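Local coordinates for protein beta-glucosidase (Chaetomella raphigera, PDB 6JXG) that probably hydrolyses terminal, non-reducing beta-D-glucosyl residues to release beta-D-glucose, as a secreted glycoside hydrolase family 3 enzyme of cellulose breakdown, at residues A[454-468]-A[484-498]. Sequence-based numbering, arbitrary orientation.
Sequences RNSLAPWNNGTALVQ and VGPLILEDILALSSV
The carbonyl oxygen of P486 is gripped by both end nitrogens of R454, 2.9 Å from NH1 and 3.0 Å from NH2. The oxygen lies close to the guanidinium plane; NH2 meets it on a lone pair, while NH1 is tilted 26° from the carbonyl plane. A bend of the arginine chain at chi3 turns the guanidinium end-on to P486 O. V484 CG2 lies over one face of the group and L457 CD2 over the rim of the other, and L487 CD2 sits at the edge. NH2 also bonds to P118 O, which joins the contact to the N-terminal, TIM-barrel-type domain. With an alanine here, the P486 and P118 carbonyls would probably lose the donor they share, and a gap is likely to open beside L487 and V484. Next along, I488 N gives a nearly straight bond (165°) to L457 O, 2.8 Å away, and L457 CB packs on I488 CG1.

Both segments belong to the family 3 C-terminal domain, where they follow the parallel neighbours 431-438 and 477-483 of a mixed sheet; helix 463-471 lies on the beta-alpha-beta crossover between these strands. Its V467 splits its methyls: CG1, anti to the backbone N (chi1 -174°), reaches L495 CD1 at 3.8 Å and V498 CG2, whereas CG2 meets I492 CD1 at 4.1 Å. Beneath them, V479 touches V467 and V498. On the more open flank T464 CG2 rests 3.6 Å from D491 CB, the two side chains crossing at about a right angle. A water accepts from Q468 NE2 and donates to D491 O.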
loop_
_atom_site.group_PDB
_atom_site.type_symbol
_atom_site.label_atom_id
_atom_site.label_comp_id
_atom_site.label_asym_id
_atom_site.label_seq_id
_atom_site.Cartn_x
_atom_site.Cartn_y
_atom_site.Cartn_z
ATOM N N ARG A 454 -0.266 10.098 -13.552
ATOM C CA ARG A 454 0.029 9.712 -14.889
ATOM C C ARG A 454 -1.010 10.233 -15.874
ATOM O O ARG A 454 -2.205 10.293 -15.591
ATOM C CB ARG A 454 0.091 8.180 -15.059
ATOM C CG ARG A 454 1.180 7.539 -14.229
ATOM C CD ARG A 454 1.276 6.075 -14.478
ATOM N NE ARG A 454 0.276 5.235 -13.892
ATOM C CZ ARG A 454 -0.047 4.036 -14.372
ATOM N NH1 ARG A 454 0.431 3.568 -15.531
ATOM N NH2 ARG A 454 -0.898 3.287 -13.723
ATOM N N ASN A 455 -0.527 10.603 -17.035
ATOM C CA ASN A 455 -1.386 11.213 -18.019
ATOM C C ASN A 455 -1.943 10.158 -18.977
ATOM O O ASN A 455 -2.729 10.451 -19.858
ATOM C CB ASN A 455 -0.702 12.417 -18.659
ATOM C CG ASN A 455 0.428 12.062 -19.607
ATOM O OD1 ASN A 455 1.181 12.971 -20.065
ATOM N ND2 ASN A 455 0.557 10.823 -19.954
ATOM N N SER A 456 -1.564 8.893 -18.796
ATOM C CA SER A 456 -2.040 7.804 -19.661
ATOM C C SER A 456 -1.744 6.535 -18.922
ATOM O O SER A 456 -1.100 6.587 -17.878
ATOM C CB SER A 456 -1.321 7.731 -20.993
ATOM O OG SER A 456 0.007 7.282 -20.769
ATOM N N LEU A 457 -2.189 5.422 -19.504
ATOM C CA LEU A 457 -1.870 4.052 -19.058
ATOM C C LEU A 457 -0.936 3.318 -20.075
ATOM O O LEU A 457 -0.915 2.076 -20.222
ATOM C CB LEU A 457 -3.156 3.274 -18.804
ATOM C CG LEU A 457 -4.053 3.787 -17.660
ATOM C CD1 LEU A 457 -5.272 2.895 -17.595
ATOM C CD2 LEU A 457 -3.391 3.834 -16.273
ATOM N N ALA A 458 -0.133 4.126 -20.754
ATOM C CA ALA A 458 0.870 3.663 -21.703
ATOM C C ALA A 458 2.235 3.542 -21.032
ATOM O O ALA A 458 2.573 4.384 -20.191
ATOM C CB ALA A 458 0.939 4.663 -22.856
ATOM N N PRO A 459 3.070 2.582 -21.452
ATOM C CA PRO A 459 4.443 2.586 -20.947
ATOM C C PRO A 459 5.205 3.918 -21.120
ATOM O O PRO A 459 5.002 4.642 -22.099
ATOM C CB PRO A 459 5.106 1.455 -21.741
ATOM C CG PRO A 459 4.009 0.511 -22.029
ATOM C CD PRO A 459 2.847 1.418 -22.342
ATOM N N TRP A 460 6.018 4.280 -20.114
ATOM C CA TRP A 460 6.818 5.480 -20.155
ATOM C C TRP A 460 8.001 5.270 -21.085
ATOM O O TRP A 460 8.341 4.128 -21.467
ATOM C CB TRP A 460 7.305 5.756 -18.691
ATOM C CG TRP A 460 6.314 6.517 -17.871
ATOM C CD1 TRP A 460 4.946 6.357 -17.844
ATOM C CD2 TRP A 460 6.601 7.660 -17.067
ATOM N NE1 TRP A 460 4.377 7.292 -17.053
ATOM C CE2 TRP A 460 5.356 8.124 -16.560
ATOM C CE3 TRP A 460 7.780 8.372 -16.770
ATOM C CZ2 TRP A 460 5.257 9.256 -15.731
ATOM C CZ3 TRP A 460 7.671 9.504 -15.942
ATOM C CH2 TRP A 460 6.432 9.902 -15.422
ATOM N N ASN A 461 8.751 6.324 -21.370
ATOM C CA ASN A 461 10.014 6.156 -22.107
ATOM C C ASN A 461 9.846 5.420 -23.472
ATOM O O ASN A 461 10.701 4.703 -23.852
ATOM C CB ASN A 461 11.096 5.505 -21.242
ATOM C CG ASN A 461 11.495 6.386 -20.066
ATOM O OD1 ASN A 461 11.277 7.572 -20.102
ATOM N ND2 ASN A 461 12.083 5.810 -19.060
ATOM N N ASN A 462 8.720 5.626 -24.155
ATOM C CA ASN A 462 8.487 4.985 -25.433
ATOM C C ASN A 462 8.613 3.469 -25.329
ATOM O O ASN A 462 9.091 2.815 -26.223
ATOM C CB ASN A 462 9.464 5.553 -26.473
ATOM C CG ASN A 462 9.259 7.036 -26.679
ATOM O OD1 ASN A 462 8.150 7.454 -26.923
ATOM N ND2 ASN A 462 10.291 7.828 -26.522
ATOM N N GLY A 463 8.126 2.911 -24.231
ATOM C CA GLY A 463 8.322 1.515 -23.951
ATOM C C GLY A 463 7.613 0.651 -24.994
ATOM O O GLY A 463 8.127 -0.369 -25.430
ATOM N N THR A 464 6.424 1.028 -25.377
ATOM C CA THR A 464 5.717 0.164 -26.360
ATOM C C THR A 464 6.579 0.065 -27.674
ATOM O O THR A 464 6.898 -1.047 -28.187
ATOM C CB THR A 464 4.308 0.659 -26.612
ATOM O OG1 THR A 464 3.476 0.323 -25.479
ATOM C CG2 THR A 464 3.706 -0.011 -27.932
ATOM N N ALA A 465 7.004 1.231 -28.143
ATOM C CA ALA A 465 7.866 1.320 -29.329
ATOM C C ALA A 465 9.187 0.576 -29.178
ATOM O O ALA A 465 9.638 -0.096 -30.100
ATOM C CB ALA A 465 8.040 2.785 -29.756
ATOM N N LEU A 466 9.783 0.564 -27.981
ATOM C CA LEU A 466 10.928 -0.281 -27.747
ATOM C C LEU A 466 10.662 -1.768 -27.930
ATOM O O LEU A 466 11.473 -2.526 -28.560
ATOM C CB LEU A 466 11.517 -0.041 -26.329
ATOM C CG LEU A 466 12.879 -0.652 -26.045
ATOM C CD1 LEU A 466 13.917 -0.112 -26.999
ATOM C CD2 LEU A 466 13.254 -0.352 -24.578
ATOM N N VAL A 467 9.606 -2.251 -27.297
ATOM C CA VAL A 467 9.200 -3.635 -27.467
ATOM C C VAL A 467 8.919 -3.965 -28.940
ATOM O O VAL A 467 9.404 -4.965 -29.400
ATOM C CB VAL A 467 7.979 -4.030 -26.609
ATOM C CG1 VAL A 467 7.710 -5.540 -26.745
ATOM C CG2 VAL A 467 8.312 -3.744 -25.153
ATOM N N GLN A 468 8.189 -3.096 -29.638
ATOM C CA GLN A 468 7.903 -3.314 -31.076
ATOM C C GLN A 468 9.207 -3.470 -31.921
ATOM O O GLN A 468 9.293 -4.371 -32.769
ATOM C CB GLN A 468 7.086 -2.183 -31.592
ATOM C CG GLN A 468 5.669 -2.270 -31.161
ATOM C CD GLN A 468 4.887 -1.034 -31.408
ATOM O OE1 GLN A 468 5.439 0.062 -31.474
ATOM N NE2 GLN A 468 3.575 -1.192 -31.576
ATOM N N VAL A 484 4.466 1.139 -11.688
ATOM C CA VAL A 484 3.706 1.572 -10.505
ATOM C C VAL A 484 2.259 1.195 -10.515
ATOM O O VAL A 484 1.590 1.303 -9.482
ATOM C CB VAL A 484 3.827 3.089 -10.285
ATOM C CG1 VAL A 484 5.276 3.422 -10.018
ATOM C CG2 VAL A 484 3.328 3.908 -11.504
ATOM N N GLY A 485 1.726 0.771 -11.677
ATOM C CA GLY A 485 0.327 0.457 -11.758
ATOM C C GLY A 485 -0.077 -0.074 -13.098
ATOM O O GLY A 485 0.776 -0.219 -13.951
ATOM N N PRO A 486 -1.370 -0.310 -13.287
ATOM C CA PRO A 486 -1.891 -0.856 -14.540
ATOM C C PRO A 486 -1.371 -0.115 -15.756
ATOM O O PRO A 486 -1.193 1.134 -15.755
ATOM C CB PRO A 486 -3.410 -0.629 -14.420
ATOM C CG PRO A 486 -3.686 -0.447 -12.982
ATOM C CD PRO A 486 -2.449 0.043 -12.342
ATOM N N LEU A 487 -1.151 -0.882 -16.801
ATOM C CA LEU A 487 -0.833 -0.386 -18.102
ATOM C C LEU A 487 -1.716 -1.171 -19.128
ATOM O O LEU A 487 -2.045 -2.321 -18.919
ATOM C CB LEU A 487 0.634 -0.595 -18.450
ATOM C CG LEU A 487 1.656 0.138 -17.623
ATOM C CD1 LEU A 487 3.033 -0.360 -17.881
ATOM C CD2 LEU A 487 1.499 1.607 -18.043
ATOM N N ILE A 488 -1.990 -0.540 -20.258
ATOM C CA ILE A 488 -2.671 -1.210 -21.360
ATOM C C ILE A 488 -1.543 -1.863 -22.173
ATOM O O ILE A 488 -0.623 -1.207 -22.626
ATOM C CB ILE A 488 -3.485 -0.198 -22.203
ATOM C CG1 ILE A 488 -4.442 0.621 -21.329
ATOM C CG2 ILE A 488 -4.182 -0.888 -23.390
ATOM C CD1 ILE A 488 -5.515 -0.178 -20.593
ATOM N N LEU A 489 -1.649 -3.162 -22.343
ATOM C CA LEU A 489 -0.616 -3.966 -22.921
ATOM C C LEU A 489 -1.014 -4.504 -24.308
ATOM O O LEU A 489 -0.245 -5.268 -24.883
ATOM C CB LEU A 489 -0.279 -5.118 -22.012
ATOM C CG LEU A 489 0.169 -4.749 -20.598
ATOM C CD1 LEU A 489 0.544 -5.984 -19.782
ATOM C CD2 LEU A 489 1.369 -3.848 -20.737
ATOM N N GLU A 490 -2.157 -4.063 -24.834
ATOM C CA GLU A 490 -2.683 -4.590 -26.096
ATOM C C GLU A 490 -1.660 -4.474 -27.245
ATOM O O GLU A 490 -1.464 -5.409 -27.986
ATOM C CB GLU A 490 -3.971 -3.870 -26.502
ATOM C CG GLU A 490 -5.107 -4.053 -25.511
ATOM C CD GLU A 490 -5.437 -5.510 -25.256
ATOM O OE1 GLU A 490 -5.165 -6.045 -24.165
ATOM O OE2 GLU A 490 -5.937 -6.157 -26.183
ATOM N N ASP A 491 -0.958 -3.355 -27.347
ATOM C CA ASP A 491 0.083 -3.272 -28.388
ATOM C C ASP A 491 1.211 -4.273 -28.243
ATOM O O ASP A 491 1.799 -4.752 -29.261
ATOM C CB ASP A 491 0.712 -1.874 -28.420
ATOM C CG ASP A 491 -0.244 -0.824 -28.880
ATOM O OD1 ASP A 491 -1.244 -1.201 -29.510
ATOM O OD2 ASP A 491 -0.064 0.370 -28.512
ATOM N N ILE A 492 1.560 -4.600 -26.999
ATOM C CA ILE A 492 2.638 -5.522 -26.753
ATOM C C ILE A 492 2.166 -6.933 -27.052
ATOM O O ILE A 492 2.872 -7.681 -27.740
ATOM C CB ILE A 492 3.187 -5.378 -25.327
ATOM C CG1 ILE A 492 3.936 -4.062 -25.306
ATOM C CG2 ILE A 492 4.014 -6.598 -24.936
ATOM C CD1 ILE A 492 4.445 -3.657 -23.930
ATOM N N LEU A 493 0.963 -7.270 -26.592
ATOM C CA LEU A 493 0.367 -8.572 -26.771
ATOM C C LEU A 493 0.085 -8.961 -28.239
ATOM O O LEU A 493 0.054 -10.144 -28.593
ATOM C CB LEU A 493 -0.954 -8.622 -25.987
ATOM C CG LEU A 493 -0.825 -8.691 -24.443
ATOM C CD1 LEU A 493 -2.144 -8.374 -23.786
ATOM C CD2 LEU A 493 -0.268 -10.017 -23.982
ATOM N N ALA A 494 -0.074 -7.980 -29.075
ATOM C CA ALA A 494 -0.320 -8.192 -30.502
ATOM C C ALA A 494 0.931 -8.646 -31.212
ATOM O O ALA A 494 0.866 -8.979 -32.363
ATOM C CB ALA A 494 -0.855 -6.917 -31.144
ATOM N N LEU A 495 2.062 -8.680 -30.529
ATOM C CA LEU A 495 3.311 -9.088 -31.139
ATOM C C LEU A 495 3.553 -10.551 -31.004
ATOM O O LEU A 495 3.737 -11.041 -29.894
ATOM C CB LEU A 495 4.493 -8.312 -30.531
ATOM C CG LEU A 495 4.380 -6.793 -30.697
ATOM C CD1 LEU A 495 5.343 -6.089 -29.710
ATOM C CD2 LEU A 495 4.703 -6.360 -32.135
ATOM N N SER A 496 3.585 -11.275 -32.121
ATOM C CA SER A 496 3.698 -12.725 -32.005
ATOM C C SER A 496 5.048 -13.184 -31.441
ATOM O O SER A 496 5.124 -14.206 -30.809
ATOM C CB SER A 496 3.408 -13.387 -33.359
ATOM O OG SER A 496 4.465 -12.985 -34.215
ATOM N N SER A 497 6.123 -12.437 -31.582
ATOM C CA SER A 497 7.378 -12.861 -30.993
ATOM C C SER A 497 7.505 -12.672 -29.447
ATOM O O SER A 497 8.428 -13.193 -28.843
ATOM C CB SER A 497 8.593 -12.175 -31.689
ATOM O OG SER A 497 8.287 -10.853 -32.021
ATOM N N VAL A 498 6.567 -11.977 -28.841
ATOM C CA VAL A 498 6.572 -11.794 -27.350
ATOM C C VAL A 498 6.039 -13.084 -26.739
ATOM O O VAL A 498 4.833 -13.455 -26.905
ATOM C CB VAL A 498 5.756 -10.595 -26.914
ATOM C CG1 VAL A 498 5.602 -10.559 -25.364
ATOM C CG2 VAL A 498 6.424 -9.298 -27.387
HETATM O O HOH W 1 1.231 -1.991 -24.932
HETATM O O HOH W 2 1.197 1.250 -25.882
HETATM O O HOH W 3 1.943 -3.513 -31.700
#